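Local coordinates for protein aryl acylamidase (bacterium CSBL00001, PDB 4YJ6) that probably hydrolyses the amide bond of aryl acylamides, as a member of the amidase signature family, at residues P43-V49 with F147-P153; I38-D42 with P490-L495; Q130-P134 with S163-A167; A168-A172 with W194-Y198. All blocks are in the same frame, centred on the assembly; numbering follows the deposited sequence.

Contact 1. Residues P43-V49 with F147-P153; sequences PGLNAVV and FGPTRNP
N46 sends its side-chain amide into the bend of the 147-153 backbone, where ND2 donates to F147 O (2.9 Å) and to P149 O (2.9 Å). Both acceptors lie near the amide plane, so the two N-H groups are both engaged and the rotation of the amide is fixed, although each carbonyl is approached from above its own plane. A first torsion of -169° sets CG anti to the backbone N and carries the amide across the contact. N46 is the first residue to leave helix 27-45: its positive phi (58°) turns the chain toward strand 48-51, and the carbonyls left at this terminus are taken up by the second segment. L45 O accepts R151 N at 2.9 Å. N46 O accepts the hydroxyl OG1 of T150 at 2.8 Å. G44 O receives NH1 of the extended R151, near the guanidinium plane. L45 itself crosses P153 at about a right angle, CD2 to CG 3.8 Å. Beyond the turn, V49 stands over one face of the F147 ring in a CH-pi contact, CB 3.6 Å from the centroid and 8° off the normal. With an alanine in place of F147 the ring would be gone, and V49 CB and CG1 would probably be left beside a gap.

Contact 2. Residues I38-D42 with P490-L495; sequences IEQRD and PAGRPL
L495 lays its CD1 methyl over the R41 guanidinium, 3.8 Å above the plane and offset toward the rim. The same methyl also sits over a face of the R493 guanidinium; because the two planes are 75° apart, it fits into the corner between them. The other branch, CD2, reaches Q40, 3.4 Å from NE2. R41 gets to this place by a bend at chi3 (74°), which turns its planar end toward the last turn of helix 488-491, where NH2 makes a weak bond to P490 O at 3.0 Å. One water joins R41 NH1 (2.9 Å) to the carbonyls of A491 and R493, both of which accept from it. The contact thus ties the C-terminal tail, which ends in the model at L495, back onto helix 27-45. In the opposite direction R493 donates from NH2 to R41 O at 2.9 Å (147° at the hydrogen), with the acceptor in the guanidinium plane; a second water accepts from its NH1. R41 NH2 and R493 NE come within 3.7 Å of each other, a proximity that D173 is likely to offset, since its carboxylate oxygen OD2 forms salt bridges with R41 NE and R493 NH2.

Contact 3. Residues Q130-P134 with S163-A167; sequences QTNSP and SSGGA. With PO4 (phosphate ion), chain B.
P134 presses its ring against S163, CD to CB at 3.4 Å, closer than carbon atoms usually approach. Beside it the S163 carbonyl points back at the 130-134 chain, with S133 CA donating a C-H...O contact to S163 O (3.3 Å). A chi1 of 63° sets S163 OG between the backbone N and the carbonyl carbon, from where it donates to the phosphate oxygen O4 at 2.6 Å. One direct hydrogen bond joins the backbones, from G166 N to N132 O at 3.3 Å and 159° at the hydrogen. G166 packs under T131 and N132 with no side chain, and a CB there would collide with N132 N and T131 CB; the same closeness brings T131 CB to 3.5 Å from A167 N. That amide, in the first turn of helix 165-172, is served by a water 3.1 Å from A167 N, which in turn donates to N132 O (2.8 Å) and T131 OG1 (2.9 Å).

Further out, N132 is anchored through its side-chain ND2 to G148 O, and T131 OG1 bonds M83 O of strand 80-84. The peptide before S163 is cis, S163 OG also bonds K84 NZ, and S163 N bonds the S187 hydroxyl. These three residues fit the Ser-cisSer-Lys catalytic triad of amidase signature enzymes. The phosphate, probably from the crystallisation liquor, is held as well by S187 OG and by the backbone N-H groups of G184 and G185, which implies a pocket suited to stabilising a negatively charged oxygen, consistent with an oxyanion hole.

Contact 4. Residues A168-A172 with W194-Y198; sequences AALVA and WTNTY
T195, in the last turn of helix 190-195, faces A172 and A168 of helix 165-172. Its CB lies 3.6 Å from A172 CB, while its carbonyl O comes to 3.2 Å from the same A172 CB, so the alanine methyl is seated against both the side chain and the backbone of one residue. A first torsion of 59° holds T195 OG1 between the backbone N and the carbonyl carbon; there it touches A168 CB at 3.5 Å and bonds back to P191 O in its own helix. N196 then takes a positive phi (62°) and ends the helix in a Schellman motif, after which T197, like T195, faces helix 165-172. The two branches of T197 are divided. OG1 donates to T195 OG1 at 2.9 Å, so the buried T197 hydroxyl finds its acceptor two residues back, at the helix end, and CG2 rests on the side of helix 165-172, 3.6 Å from A172 CA and 3.8 Å from V171 CG1. Replacing T197 by a glycine would remove both branches, and would probably open a gap beside V171 and A172 and leave the T195 hydroxyl without this donor. Beyond it the chain enters strand 198-201 at Y198, whose backbone pairs with T228. Helix 165-172 thus packs through A168, V171 and A172 on the C-terminal end of helix 190-195 and the residue after its Schellman turn, where the chain passes into the large mixed sheet of the amidase fold.

Contacts 1 and 2 share helix 27-45, and the carboxylate of D42 in contact 2 reaches the backbone N-H groups of A47 and V48 in contact 1 (OD1 to A47 N 2.8 Å). Contacts 1 and 3, with centres about 9 Å apart, meet through N132, whose N is 2.9 Å from A47 O. Helix 165-172 continues from contact 3 into contact 4, and N152 ND2 of contact 1 is 2.9 Å from W194 O of contact 4, a hydrogen-bonding distance. The phosphate and probable catalytic site lie at contact 3; contacts 2 and 3 do not touch, their centres being about 18 Å apart and their nearest atoms about 6 Å.

Contact 1. Residues P43-V49 with F147-P153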
loop_
_atom_site.group_PDB
_atom_site.type_symbol
_atom_site.label_atom_id
_atom_site.label_comp_id
_atom_site.label_asym_id
_atom_site.label_seq_id
_atom_site.Cartn_x
_atom_site.Cartn_y
_atom_site.Cartn_z
ATOM N N PRO A 43 1.567 17.551 11.828
ATOM C CA PRO A 43 2.912 18.134 11.966
ATOM C C PRO A 43 3.975 17.145 12.428
ATOM O O PRO A 43 5.071 17.184 11.880
ATOM C CB PRO A 43 2.711 19.244 13.013
ATOM C CG PRO A 43 1.317 19.741 12.701
ATOM C CD PRO A 43 0.524 18.453 12.370
ATOM N N GLY A 44 3.674 16.271 13.383
ATOM C CA GLY A 44 4.651 15.284 13.811
ATOM C C GLY A 44 4.837 14.146 12.810
ATOM O O GLY A 44 5.961 13.683 12.580
ATOM N N LEU A 45 3.738 13.696 12.222
ATOM C CA LEU A 45 3.782 12.571 11.288
ATOM C C LEU A 45 4.405 12.909 9.939
ATOM O O LEU A 45 5.054 12.063 9.357
ATOM C CB LEU A 45 2.372 12.034 11.015
ATOM C CG LEU A 45 1.538 11.595 12.203
ATOM C CD1 LEU A 45 0.185 11.191 11.620
ATOM C CD2 LEU A 45 2.223 10.469 13.034
ATOM N N ASN A 46 4.161 14.109 9.411
ATOM C CA ASN A 46 4.685 14.531 8.119
ATOM C C ASN A 46 4.217 13.567 7.033
ATOM O O ASN A 46 5.006 13.131 6.195
ATOM C CB ASN A 46 6.222 14.645 8.149
ATOM C CG ASN A 46 6.814 15.338 6.925
ATOM O OD1 ASN A 46 6.290 16.348 6.420
ATOM N ND2 ASN A 46 7.948 14.814 6.447
ATOM N N ALA A 47 2.921 13.276 7.058
ATOM C CA ALA A 47 2.311 12.350 6.098
ATOM C C ALA A 47 1.719 13.081 4.887
ATOM O O ALA A 47 1.681 12.544 3.800
ATOM C CB ALA A 47 1.217 11.517 6.811
ATOM N N VAL A 48 1.254 14.312 5.081
ATOM C CA VAL A 48 0.568 15.044 4.006
ATOM C C VAL A 48 1.550 15.902 3.228
ATOM O O VAL A 48 2.346 16.628 3.824
ATOM C CB VAL A 48 -0.586 15.899 4.604
ATOM C CG1 VAL A 48 -1.258 16.767 3.518
ATOM C CG2 VAL A 48 -1.595 15.006 5.302
ATOM N N VAL A 49 1.527 15.803 1.904
ATOM C CA VAL A 49 2.415 16.594 1.079
ATOM C C VAL A 49 1.677 17.600 0.191
ATOM O O VAL A 49 2.308 18.498 -0.374
ATOM C CB VAL A 49 3.334 15.704 0.204
ATOM C CG1 VAL A 49 4.198 14.836 1.111
ATOM C CG2 VAL A 49 2.514 14.830 -0.776
ATOM N N PHE A 147 10.283 16.635 1.009
ATOM C CA PHE A 147 9.299 16.667 2.089
ATOM C C PHE A 147 9.829 16.086 3.399
ATOM O O PHE A 147 9.379 16.455 4.483
ATOM C CB PHE A 147 8.038 15.873 1.702
ATOM C CG PHE A 147 7.332 16.410 0.499
ATOM C CD1 PHE A 147 7.248 15.655 -0.658
ATOM C CD2 PHE A 147 6.770 17.688 0.510
ATOM C CE1 PHE A 147 6.601 16.127 -1.772
ATOM C CE2 PHE A 147 6.109 18.183 -0.602
ATOM C CZ PHE A 147 6.013 17.407 -1.755
ATOM N N GLY A 148 10.768 15.148 3.306
ATOM C CA GLY A 148 11.312 14.526 4.509
ATOM C C GLY A 148 10.626 13.211 4.888
ATOM O O GLY A 148 9.841 12.646 4.116
ATOM N N PRO A 149 10.945 12.687 6.069
ATOM C CA PRO A 149 10.426 11.364 6.436
ATOM C C PRO A 149 9.001 11.358 6.975
ATOM O O PRO A 149 8.608 12.249 7.734
ATOM C CB PRO A 149 11.389 10.913 7.549
ATOM C CG PRO A 149 11.828 12.218 8.203
ATOM C CD PRO A 149 11.834 13.256 7.111
ATOM N N THR A 150 8.220 10.341 6.619
ATOM C CA THR A 150 6.931 10.155 7.262
ATOM C C THR A 150 7.098 9.217 8.447
ATOM O O THR A 150 7.579 8.089 8.299
ATOM C CB THR A 150 5.871 9.593 6.295
ATOM O OG1 THR A 150 5.617 10.554 5.261
ATOM C CG2 THR A 150 4.564 9.317 7.012
ATOM N N ARG A 151 6.684 9.693 9.618
ATOM C CA ARG A 151 6.967 9.046 10.903
ATOM C C ARG A 151 5.842 8.153 11.412
ATOM O O ARG A 151 4.672 8.335 11.075
ATOM C CB ARG A 151 7.310 10.137 11.939
ATOM C CG ARG A 151 8.443 11.040 11.456
ATOM C CD ARG A 151 8.893 12.059 12.542
ATOM N NE ARG A 151 9.941 12.933 12.011
ATOM C CZ ARG A 151 9.736 14.066 11.338
ATOM N NH1 ARG A 151 8.511 14.512 11.106
ATOM N NH2 ARG A 151 10.775 14.774 10.890
ATOM N N ASN A 152 6.216 7.179 12.233
ATOM C CA ASN A 152 5.313 6.153 12.690
ATOM C C ASN A 152 4.473 6.631 13.873
ATOM O O ASN A 152 5.061 7.001 14.906
ATOM C CB ASN A 152 6.149 4.932 13.129
ATOM C CG ASN A 152 5.339 3.679 13.160
ATOM O OD1 ASN A 152 4.262 3.654 13.760
ATOM N ND2 ASN A 152 5.806 2.636 12.455
ATOM N N PRO A 153 3.118 6.624 13.754
ATOM C CA PRO A 153 2.292 7.063 14.889
ATOM C C PRO A 153 2.531 6.250 16.150
ATOM O O PRO A 153 2.162 6.700 17.228
ATOM C CB PRO A 153 0.844 6.851 14.398
ATOM C CG PRO A 153 0.966 6.916 12.874
ATOM C CD PRO A 153 2.285 6.246 12.589
#

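Contact 2. Residues I38-D42 with P490-L495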
loop_
_atom_site.group_PDB
_atom_site.type_symbol
_atom_site.label_atom_id
_atom_site.label_comp_id
_atom_site.label_asym_id
_atom_site.label_seq_id
_atom_site.Cartn_x
_atom_site.Cartn_y
_atom_site.Cartn_z
ATOM N N ILE A 38 -5.825 16.948 10.579
ATOM C CA ILE A 38 -4.590 17.032 9.831
ATOM C C ILE A 38 -3.742 18.159 10.398
ATOM O O ILE A 38 -2.553 17.992 10.627
ATOM C CB ILE A 38 -4.839 17.281 8.317
ATOM C CG1 ILE A 38 -5.508 16.040 7.677
ATOM C CG2 ILE A 38 -3.535 17.644 7.641
ATOM C CD1 ILE A 38 -6.042 16.277 6.209
ATOM N N GLU A 39 -4.343 19.335 10.591
ATOM C CA GLU A 39 -3.556 20.468 11.052
ATOM C C GLU A 39 -2.972 20.243 12.447
ATOM O O GLU A 39 -1.881 20.721 12.751
ATOM C CB GLU A 39 -4.408 21.756 10.997
ATOM C CG GLU A 39 -4.777 22.127 9.576
ATOM C CD GLU A 39 -3.556 22.408 8.709
ATOM O OE1 GLU A 39 -2.652 23.164 9.147
ATOM O OE2 GLU A 39 -3.487 21.860 7.591
ATOM N N GLN A 40 -3.695 19.506 13.281
ATOM C CA GLN A 40 -3.314 19.284 14.663
ATOM C C GLN A 40 -2.287 18.146 14.788
ATOM O O GLN A 40 -1.345 18.235 15.576
ATOM C CB GLN A 40 -4.550 18.904 15.469
ATOM C CG GLN A 40 -4.238 18.622 16.934
ATOM C CD GLN A 40 -5.386 17.963 17.678
ATOM O OE1 GLN A 40 -6.176 17.225 17.094
ATOM N NE2 GLN A 40 -5.470 18.215 18.986
ATOM N N ARG A 41 -2.473 17.095 13.990
ATOM C CA ARG A 41 -1.788 15.811 14.235
ATOM C C ARG A 41 -0.696 15.502 13.207
ATOM O O ARG A 41 0.283 14.822 13.517
ATOM C CB ARG A 41 -2.819 14.673 14.257
ATOM C CG ARG A 41 -3.790 14.737 15.435
ATOM C CD ARG A 41 -4.690 13.531 15.494
ATOM N NE ARG A 41 -3.958 12.345 15.962
ATOM C CZ ARG A 41 -3.789 12.031 17.240
ATOM N NH1 ARG A 41 -4.337 12.790 18.204
ATOM N NH2 ARG A 41 -3.112 10.943 17.564
ATOM N N ASP A 42 -0.821 16.048 12.001
ATOM C CA ASP A 42 0.139 15.727 10.951
ATOM C C ASP A 42 1.485 16.420 11.101
ATOM O O ASP A 42 2.449 15.945 10.564
ATOM C CB ASP A 42 -0.439 15.989 9.545
ATOM C CG ASP A 42 0.461 15.431 8.433
ATOM O OD1 ASP A 42 0.724 14.225 8.462
ATOM O OD2 ASP A 42 0.939 16.199 7.591
ATOM N N PRO A 490 -1.095 5.273 19.415
ATOM C CA PRO A 490 -1.172 6.577 18.728
ATOM C C PRO A 490 -2.262 7.522 19.285
ATOM O O PRO A 490 -2.049 8.725 19.289
ATOM C CB PRO A 490 -1.444 6.197 17.250
ATOM C CG PRO A 490 -2.013 4.786 17.291
ATOM C CD PRO A 490 -1.346 4.122 18.518
ATOM N N ALA A 491 -3.393 6.986 19.731
ATOM C CA ALA A 491 -4.511 7.807 20.210
ATOM C C ALA A 491 -4.090 8.627 21.431
ATOM O O ALA A 491 -4.628 9.709 21.675
ATOM C CB ALA A 491 -5.711 6.941 20.549
ATOM N N GLY A 492 -3.098 8.130 22.156
ATOM C CA GLY A 492 -2.618 8.822 23.348
ATOM C C GLY A 492 -1.287 9.529 23.198
ATOM O O GLY A 492 -0.724 9.998 24.178
ATOM N N ARG A 493 -0.754 9.620 21.990
ATOM C CA ARG A 493 0.566 10.204 21.833
ATOM C C ARG A 493 0.503 11.720 22.035
ATOM O O ARG A 493 -0.500 12.350 21.736
ATOM C CB ARG A 493 1.169 9.859 20.464
ATOM C CG ARG A 493 0.559 10.604 19.279
ATOM C CD ARG A 493 1.177 10.127 17.937
ATOM N NE ARG A 493 0.541 10.809 16.803
ATOM C CZ ARG A 493 0.906 11.994 16.346
ATOM N NH1 ARG A 493 1.946 12.635 16.901
ATOM N NH2 ARG A 493 0.237 12.543 15.325
ATOM N N PRO A 494 1.586 12.312 22.558
ATOM C CA PRO A 494 1.637 13.771 22.741
ATOM C C PRO A 494 1.683 14.523 21.409
ATOM O O PRO A 494 2.341 14.066 20.476
ATOM C CB PRO A 494 2.950 13.972 23.517
ATOM C CG PRO A 494 3.772 12.784 23.179
ATOM C CD PRO A 494 2.804 11.650 23.044
ATOM N N LEU A 495 1.007 15.667 21.332
ATOM C CA LEU A 495 0.903 16.433 20.093
ATOM C C LEU A 495 1.780 17.685 20.087
ATOM O O LEU A 495 2.380 18.028 21.103
ATOM C CB LEU A 495 -0.547 16.839 19.887
ATOM C CG LEU A 495 -1.435 16.015 18.952
ATOM C CD1 LEU A 495 -0.947 14.590 18.692
ATOM C CD2 LEU A 495 -2.858 16.015 19.468
HETATM O O HOH W 1 -2.990 11.910 20.667
HETATM O O HOH W 2 2.501 15.311 16.138
#

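Contact 3. Residues Q130-P134 with S163-A167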
loop_
_atom_site.group_PDB
_atom_site.type_symbol
_atom_site.label_atom_id
_atom_site.label_comp_id
_atom_site.label_asym_id
_atom_site.label_seq_id
_atom_site.Cartn_x
_atom_site.Cartn_y
_atom_site.Cartn_z
ATOM N N GLN A 130 -2.850 14.772 -0.844
ATOM C CA GLN A 130 -1.942 13.664 -1.204
ATOM C C GLN A 130 -1.006 13.343 -0.064
ATOM O O GLN A 130 -0.670 14.225 0.734
ATOM C CB GLN A 130 -1.067 14.050 -2.391
ATOM C CG GLN A 130 -1.856 14.423 -3.645
ATOM C CD GLN A 130 -0.940 14.896 -4.755
ATOM O OE1 GLN A 130 0.086 15.534 -4.485
ATOM N NE2 GLN A 130 -1.314 14.629 -6.006
ATOM N N THR A 131 -0.542 12.093 -0.032
ATOM C CA THR A 131 0.352 11.606 0.996
ATOM C C THR A 131 1.763 11.324 0.479
ATOM O O THR A 131 1.970 11.055 -0.705
ATOM C CB THR A 131 -0.212 10.294 1.618
ATOM O OG1 THR A 131 -0.481 9.365 0.560
ATOM C CG2 THR A 131 -1.523 10.582 2.367
ATOM N N ASN A 132 2.736 11.350 1.400
ATOM C CA ASN A 132 4.164 11.261 1.064
ATOM C C ASN A 132 4.593 9.857 0.606
ATOM O O ASN A 132 4.071 8.855 1.111
ATOM C CB ASN A 132 4.964 11.603 2.328
ATOM C CG ASN A 132 6.387 12.065 2.033
ATOM O OD1 ASN A 132 6.707 12.476 0.943
ATOM N ND2 ASN A 132 7.250 11.986 3.049
ATOM N N SER A 133 5.561 9.828 -0.316
ATOM C CA SER A 133 6.199 8.603 -0.819
ATOM C C SER A 133 7.693 8.920 -0.958
ATOM O O SER A 133 8.055 10.083 -1.158
ATOM C CB SER A 133 5.592 8.237 -2.212
ATOM O OG SER A 133 6.360 7.235 -2.924
ATOM N N PRO A 134 8.562 7.894 -0.869
ATOM C CA PRO A 134 9.962 8.038 -1.269
ATOM C C PRO A 134 10.073 8.235 -2.778
ATOM O O PRO A 134 9.144 7.921 -3.550
ATOM C CB PRO A 134 10.571 6.676 -0.900
ATOM C CG PRO A 134 9.422 5.712 -1.135
ATOM C CD PRO A 134 8.221 6.489 -0.563
ATOM N N SER A 163 6.385 2.153 0.154
ATOM C CA SER A 163 6.379 3.561 -0.257
ATOM C C SER A 163 5.106 4.349 0.068
ATOM O O SER A 163 5.106 5.570 -0.090
ATOM C CB SER A 163 6.684 3.647 -1.763
ATOM O OG SER A 163 5.675 2.992 -2.528
ATOM N N SER A 164 4.025 3.685 0.498
ATOM C CA SER A 164 2.796 4.411 0.857
ATOM C C SER A 164 2.793 4.800 2.336
ATOM O O SER A 164 1.798 4.578 3.027
ATOM C CB SER A 164 1.544 3.556 0.642
ATOM O OG SER A 164 1.551 2.951 -0.642
ATOM N N GLY A 165 3.857 5.428 2.810
ATOM C CA GLY A 165 3.986 5.685 4.240
ATOM C C GLY A 165 3.017 6.742 4.739
ATOM O O GLY A 165 2.425 6.590 5.796
ATOM N N GLY A 166 2.839 7.813 3.976
ATOM C CA GLY A 166 1.883 8.826 4.389
ATOM C C GLY A 166 0.459 8.286 4.504
ATOM O O GLY A 166 -0.298 8.658 5.415
ATOM N N ALA A 167 0.079 7.424 3.557
ATOM C CA ALA A 167 -1.244 6.798 3.575
ATOM C C ALA A 167 -1.441 6.019 4.887
ATOM O O ALA A 167 -2.432 6.202 5.617
ATOM C CB ALA A 167 -1.382 5.834 2.369
HETATM P P PO4 B . 6.735 0.258 -4.790
HETATM O O1 PO4 B . 8.143 0.266 -4.165
HETATM O O2 PO4 B . 6.965 -0.115 -6.235
HETATM O O3 PO4 B . 5.933 -0.779 -4.082
HETATM O O4 PO4 B . 6.072 1.612 -4.732
HETATM O O HOH W 3 1.624 7.427 0.893
#

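Contact 4. Residues A168-A172 with W194-Y198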
loop_
_atom_site.group_PDB
_atom_site.type_symbol
_atom_site.label_atom_id
_atom_site.label_comp_id
_atom_site.label_asym_id
_atom_site.label_seq_id
_atom_site.Cartn_x
_atom_site.Cartn_y
_atom_site.Cartn_z
ATOM N N ALA A 168 -0.491 5.142 5.193
ATOM C CA ALA A 168 -0.639 4.301 6.359
ATOM C C ALA A 168 -0.607 5.136 7.656
ATOM O O ALA A 168 -1.354 4.853 8.567
ATOM C CB ALA A 168 0.460 3.223 6.406
ATOM N N ALA A 169 0.267 6.133 7.724
ATOM C CA ALA A 169 0.416 6.933 8.939
ATOM C C ALA A 169 -0.897 7.676 9.260
ATOM O O ALA A 169 -1.359 7.689 10.394
ATOM C CB ALA A 169 1.597 7.935 8.792
ATOM N N LEU A 170 -1.533 8.258 8.250
ATOM C CA LEU A 170 -2.809 8.920 8.508
ATOM C C LEU A 170 -3.866 7.956 9.019
ATOM O O LEU A 170 -4.612 8.286 9.944
ATOM C CB LEU A 170 -3.337 9.638 7.248
ATOM C CG LEU A 170 -2.491 10.825 6.798
ATOM C CD1 LEU A 170 -3.138 11.466 5.528
ATOM C CD2 LEU A 170 -2.391 11.874 7.905
ATOM N N VAL A 171 -3.943 6.759 8.427
ATOM C CA VAL A 171 -4.933 5.787 8.849
ATOM C C VAL A 171 -4.609 5.266 10.258
ATOM O O VAL A 171 -5.513 5.115 11.069
ATOM C CB VAL A 171 -5.018 4.618 7.826
ATOM C CG1 VAL A 171 -5.943 3.473 8.331
ATOM C CG2 VAL A 171 -5.521 5.213 6.471
ATOM N N ALA A 172 -3.330 5.003 10.527
ATOM C CA ALA A 172 -2.935 4.468 11.826
ATOM C C ALA A 172 -3.135 5.483 12.945
ATOM O O ALA A 172 -3.311 5.086 14.113
ATOM C CB ALA A 172 -1.474 3.985 11.797
ATOM N N TRP A 194 3.982 -2.117 9.338
ATOM C CA TRP A 194 4.668 -1.335 10.382
ATOM C C TRP A 194 3.770 -0.383 11.178
ATOM O O TRP A 194 4.260 0.243 12.103
ATOM C CB TRP A 194 5.803 -0.519 9.757
ATOM C CG TRP A 194 7.070 -1.302 9.498
ATOM C CD1 TRP A 194 7.278 -2.642 9.720
ATOM C CD2 TRP A 194 8.301 -0.785 8.973
ATOM N NE1 TRP A 194 8.567 -2.979 9.361
ATOM C CE2 TRP A 194 9.218 -1.868 8.915
ATOM C CE3 TRP A 194 8.731 0.491 8.577
ATOM C CZ2 TRP A 194 10.521 -1.722 8.442
ATOM C CZ3 TRP A 194 10.038 0.641 8.105
ATOM C CH2 TRP A 194 10.911 -0.471 8.035
ATOM N N THR A 195 2.499 -0.220 10.800
ATOM C CA THR A 195 1.613 0.755 11.477
ATOM C C THR A 195 0.312 0.164 12.012
ATOM O O THR A 195 -0.610 0.906 12.361
ATOM C CB THR A 195 1.248 1.946 10.546
ATOM O OG1 THR A 195 0.596 1.428 9.389
ATOM C CG2 THR A 195 2.488 2.703 10.147
ATOM N N ASN A 196 0.227 -1.162 12.115
ATOM C CA ASN A 196 -0.963 -1.788 12.708
ATOM C C ASN A 196 -2.199 -1.468 11.876
ATOM O O ASN A 196 -3.276 -1.332 12.421
ATOM C CB ASN A 196 -1.199 -1.302 14.181
ATOM C CG ASN A 196 -2.107 -2.212 14.961
ATOM O OD1 ASN A 196 -1.795 -3.388 15.136
ATOM N ND2 ASN A 196 -3.216 -1.676 15.470
ATOM N N THR A 197 -2.035 -1.338 10.558
ATOM C CA THR A 197 -3.193 -1.153 9.695
ATOM C C THR A 197 -3.334 -2.297 8.699
ATOM O O THR A 197 -2.440 -3.133 8.554
ATOM C CB THR A 197 -3.138 0.199 8.993
ATOM O OG1 THR A 197 -1.859 0.378 8.369
ATOM C CG2 THR A 197 -3.355 1.337 10.039
ATOM N N TYR A 198 -4.512 -2.371 8.085
ATOM C CA TYR A 198 -4.808 -3.454 7.152
ATOM C C TYR A 198 -4.562 -2.969 5.736
ATOM O O TYR A 198 -5.150 -1.969 5.302
ATOM C CB TYR A 198 -6.253 -3.851 7.351
ATOM C CG TYR A 198 -6.714 -4.985 6.441
ATOM C CD1 TYR A 198 -6.255 -6.295 6.641
ATOM C CD2 TYR A 198 -7.603 -4.749 5.397
ATOM C CE1 TYR A 198 -6.693 -7.330 5.837
ATOM C CE2 TYR A 198 -8.034 -5.774 4.571
ATOM C CZ TYR A 198 -7.574 -7.058 4.791
ATOM O OH TYR A 198 -8.003 -8.062 3.985
#